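Local coordinates for DNA replication licensing factor MCM related protein (Thermoplasma acidophilum, PDB 4ME3) that forms the N-terminal, zinc-bearing part of an archaeal MCM, a replicative helicase thought to bind single-stranded DNA and unwind the duplex at the expense of ATP, at residues A[195-200]-A[217-222]. Residues are numbered along the deposited sequence; the frame is centred on the assembly and turned at random.
Sequences VQKVEI and TIITED
Lys197 and Ile219 lie side by side across two antiparallel strands of the MCM OB domain, their side chains leaving the sheet on the same face. The aliphatic part of the lysine runs past the isoleucine CD1 methyl, and the closest approach, Lys197 CG to Ile219 CD1, is a tight 3.4 Å. With CG1 anti to the carbonyl carbon (chi1 -61°) and the chain then folded at chi2 (-56°), Ile219 brings CD1 alongside the lysine methylenes, while CG2 meets Val195 CG1. Val195 also sets CG2 against Glu221 CG at 4.0 Å, the two side chains pointing the same way; the glutamate carboxylate reaches on to Tyr260 and, by a salt bridge, to Lys139. On this same face Glu199 and Thr217 share a water held by Glu199 OE1 and Thr217 OG1, and the other carboxylate oxygen of Glu199 pairs with Arg215. The opposite face carries Gln196, Val198, Ile218 and Thr220 and is buried. Here Gln196 and Thr220 run alongside each other, CB of the glutamine 3.5 Å from OG1 of the threonine, and a water that donates to Gln196 OE1 accepts from Thr220 OG1. The buried amide is satisfied further by Gly226 N at OE1 and by Thr134 O at NE2. Between the faces, two hydrogen-bonded pairs, Gln196 with Thr220 and Val198 with Ile218, join the backbones by four bonds; the shortest runs from Ile218 N to Val198 O at 2.7 Å. Neighbouring strand 123-147 borders residues 195-200, and strand 250-261 borders 217-221, which places the pair within the curled OB sheet. Where residues 195-200 end, Ile200 and Ile218 cross at about a right angle, with Ile218 CD1 3.4 Å from Ile200 CG2.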
ATOM      1  N   VAL A 195       4.564   4.220   9.829  1.00 12.44           N
ATOM      2  CA  VAL A 195       3.881   5.203   8.994  1.00 11.71           C
ATOM      3  C   VAL A 195       4.418   6.584   9.326  1.00 14.29           C
ATOM      4  O   VAL A 195       4.743   6.879  10.477  1.00 14.30           O
ATOM      5  CB  VAL A 195       2.361   5.191   9.219  1.00 12.92           C
ATOM      6  CG1 VAL A 195       1.673   6.213   8.309  1.00 21.14           C
ATOM      7  CG2 VAL A 195       1.791   3.800   8.984  1.00 19.01           C
ATOM      8  N   GLN A 196       4.517   7.432   8.312  1.00 11.17           N
ATOM      9  CA  GLN A 196       4.933   8.806   8.518  1.00 11.86           C
ATOM     10  C   GLN A 196       4.193   9.672   7.513  1.00 14.87           C
ATOM     11  O   GLN A 196       4.039   9.284   6.357  1.00 12.89           O
ATOM     12  CB  GLN A 196       6.441   8.937   8.313  1.00 12.43           C
ATOM     13  CG  GLN A 196       6.992  10.321   8.592  1.00 13.78           C
ATOM     14  CD  GLN A 196       8.486  10.402   8.384  1.00 15.69           C
ATOM     15  OE1 GLN A 196       9.029   9.808   7.449  1.00 15.88           O
ATOM     16  NE2 GLN A 196       9.167  11.140   9.253  1.00 15.63           N
ATOM     17  N   LYS A 197       3.720  10.830   7.955  1.00 11.31           N
ATOM     18  CA  LYS A 197       3.127  11.789   7.031  1.00 10.06           C
ATOM     19  C   LYS A 197       4.140  12.881   6.748  1.00 14.68           C
ATOM     20  O   LYS A 197       4.825  13.359   7.654  1.00 14.80           O
ATOM     21  CB  LYS A 197       1.839  12.389   7.591  1.00 13.40           C
ATOM     22  CG  LYS A 197       0.824  11.357   8.042  1.00 15.58           C
ATOM     23  CD  LYS A 197      -0.535  11.989   8.266  1.00 23.80           C
ATOM     24  CE  LYS A 197      -1.546  10.973   8.765  1.00 28.40           C
ATOM     25  NZ  LYS A 197      -2.873  11.602   9.022  1.00 29.70           N
ATOM     26  N   VAL A 198       4.228  13.263   5.480  1.00  8.65           N
ATOM     27  CA  VAL A 198       5.185  14.251   5.025  1.00  9.35           C
ATOM     28  C   VAL A 198       4.471  15.277   4.156  1.00 15.73           C
ATOM     29  O   VAL A 198       3.854  14.926   3.150  1.00 15.88           O
ATOM     30  CB  VAL A 198       6.304  13.588   4.197  1.00 10.12           C
ATOM     31  CG1 VAL A 198       7.325  14.611   3.746  1.00 12.44           C
ATOM     32  CG2 VAL A 198       6.976  12.478   5.011  1.00 14.10           C
ATOM     33  N   GLU A 199       4.543  16.541   4.546  1.00 11.38           N
ATOM     34  CA  GLU A 199       3.943  17.599   3.740  1.00 10.98           C
ATOM     35  C   GLU A 199       4.980  18.210   2.817  1.00 12.39           C
ATOM     36  O   GLU A 199       6.042  18.629   3.266  1.00 12.68           O
ATOM     37  CB  GLU A 199       3.339  18.689   4.626  1.00 13.83           C
ATOM     38  CG  GLU A 199       2.752  19.837   3.825  1.00 19.23           C
ATOM     39  CD  GLU A 199       2.099  20.887   4.697  1.00 29.79           C
ATOM     40  OE1 GLU A 199       0.852  20.960   4.702  1.00 31.16           O
ATOM     41  OE2 GLU A 199       2.833  21.640   5.369  1.00 30.14           O
ATOM     42  N   ILE A 200       4.675  18.253   1.523  1.00 10.54           N
ATOM     43  CA  ILE A 200       5.552  18.909   0.563  1.00  9.52           C
ATOM     44  C   ILE A 200       4.877  20.146  -0.026  1.00 10.49           C
ATOM     45  O   ILE A 200       3.657  20.271  -0.005  1.00 14.13           O
ATOM     46  CB  ILE A 200       5.984  17.966  -0.580  1.00 12.92           C
ATOM     47  CG1 ILE A 200       4.777  17.509  -1.402  1.00 13.50           C
ATOM     48  CG2 ILE A 200       6.728  16.759  -0.020  1.00 13.99           C
ATOM     49  CD1 ILE A 200       5.164  16.846  -2.712  1.00 19.20           C
ATOM     50  N   THR A 217       0.010  16.464   1.318  1.00 10.24           N
ATOM     51  CA  THR A 217       0.593  15.500   2.241  1.00 11.70           C
ATOM     52  C   THR A 217       0.807  14.159   1.570  1.00 13.34           C
ATOM     53  O   THR A 217      -0.027  13.694   0.794  1.00 11.49           O
ATOM     54  CB  THR A 217      -0.285  15.294   3.480  1.00 14.69           C
ATOM     55  OG1 THR A 217      -0.325  16.508   4.234  1.00 15.54           O
ATOM     56  CG2 THR A 217       0.275  14.183   4.360  1.00 19.02           C
ATOM     57  N   ILE A 218       1.943  13.550   1.885  1.00 12.46           N
ATOM     58  CA  ILE A 218       2.297  12.243   1.376  1.00 10.68           C
ATOM     59  C   ILE A 218       2.300  11.287   2.553  1.00 13.95           C
ATOM     60  O   ILE A 218       2.834  11.610   3.617  1.00 11.42           O
ATOM     61  CB  ILE A 218       3.700  12.252   0.751  1.00 10.75           C
ATOM     62  CG1 ILE A 218       3.795  13.328  -0.334  1.00 19.51           C
ATOM     63  CG2 ILE A 218       4.033  10.887   0.168  1.00 12.09           C
ATOM     64  CD1 ILE A 218       5.193  13.801  -0.579  1.00 29.27           C
ATOM     65  N   ILE A 219       1.682  10.127   2.371  1.00 12.01           N
ATOM     66  CA  ILE A 219       1.747   9.063   3.361  1.00 10.76           C
ATOM     67  C   ILE A 219       2.844   8.098   2.933  1.00 12.70           C
ATOM     68  O   ILE A 219       2.791   7.536   1.844  1.00 11.65           O
ATOM     69  CB  ILE A 219       0.412   8.299   3.475  1.00 14.59           C
ATOM     70  CG1 ILE A 219      -0.715   9.240   3.915  1.00 16.31           C
ATOM     71  CG2 ILE A 219       0.535   7.140   4.458  1.00 16.33           C
ATOM     72  CD1 ILE A 219      -0.454   9.969   5.206  1.00 28.34           C
ATOM     73  N   THR A 220       3.850   7.926   3.783  1.00 12.75           N
ATOM     74  CA  THR A 220       4.915   6.967   3.518  1.00 13.30           C
ATOM     75  C   THR A 220       4.824   5.841   4.537  1.00 18.41           C
ATOM     76  O   THR A 220       4.773   6.091   5.738  1.00 14.25           O
ATOM     77  CB  THR A 220       6.310   7.620   3.588  1.00 13.20           C
ATOM     78  OG1 THR A 220       6.543   8.145   4.904  1.00 14.12           O
ATOM     79  CG2 THR A 220       6.426   8.741   2.568  1.00 11.63           C
ATOM     80  N   GLU A 221       4.790   4.602   4.057  1.00 13.10           N
ATOM     81  CA  GLU A 221       4.603   3.459   4.944  1.00 12.60           C
ATOM     82  C   GLU A 221       5.739   2.456   4.842  1.00 11.75           C
ATOM     83  O   GLU A 221       6.416   2.358   3.815  1.00 12.35           O
ATOM     84  CB  GLU A 221       3.284   2.746   4.638  1.00 15.76           C
ATOM     85  CG  GLU A 221       2.038   3.546   4.967  1.00 18.72           C
ATOM     86  CD  GLU A 221       0.781   2.699   4.913  1.00 24.38           C
ATOM     87  OE1 GLU A 221       0.804   1.642   4.245  1.00 23.20           O
ATOM     88  OE2 GLU A 221      -0.227   3.083   5.538  1.00 24.01           O
ATOM     89  N   ASP A 222       5.927   1.712   5.928  1.00 13.42           N
ATOM     90  CA  ASP A 222       6.868   0.599   5.978  1.00 12.05           C
ATOM     91  C   ASP A 222       8.274   1.041   5.558  1.00 13.63           C
ATOM     92  O   ASP A 222       8.861   1.917   6.195  1.00 14.20           O
ATOM     93  CB  ASP A 222       6.327  -0.561   5.130  1.00 11.80           C
ATOM     94  CG  ASP A 222       6.899  -1.906   5.535  1.00 29.61           C
ATOM     95  OD1 ASP A 222       7.671  -1.965   6.518  1.00 18.97           O
ATOM     96  OD2 ASP A 222       6.551  -2.914   4.881  1.00 25.20           O
TER
HETATM   97  O   HOH W   1       9.635   9.180   4.609  1.00 16.00           O
HETATM   98  O   HOH W   2      -0.852  19.227   3.009  1.00 25.24           O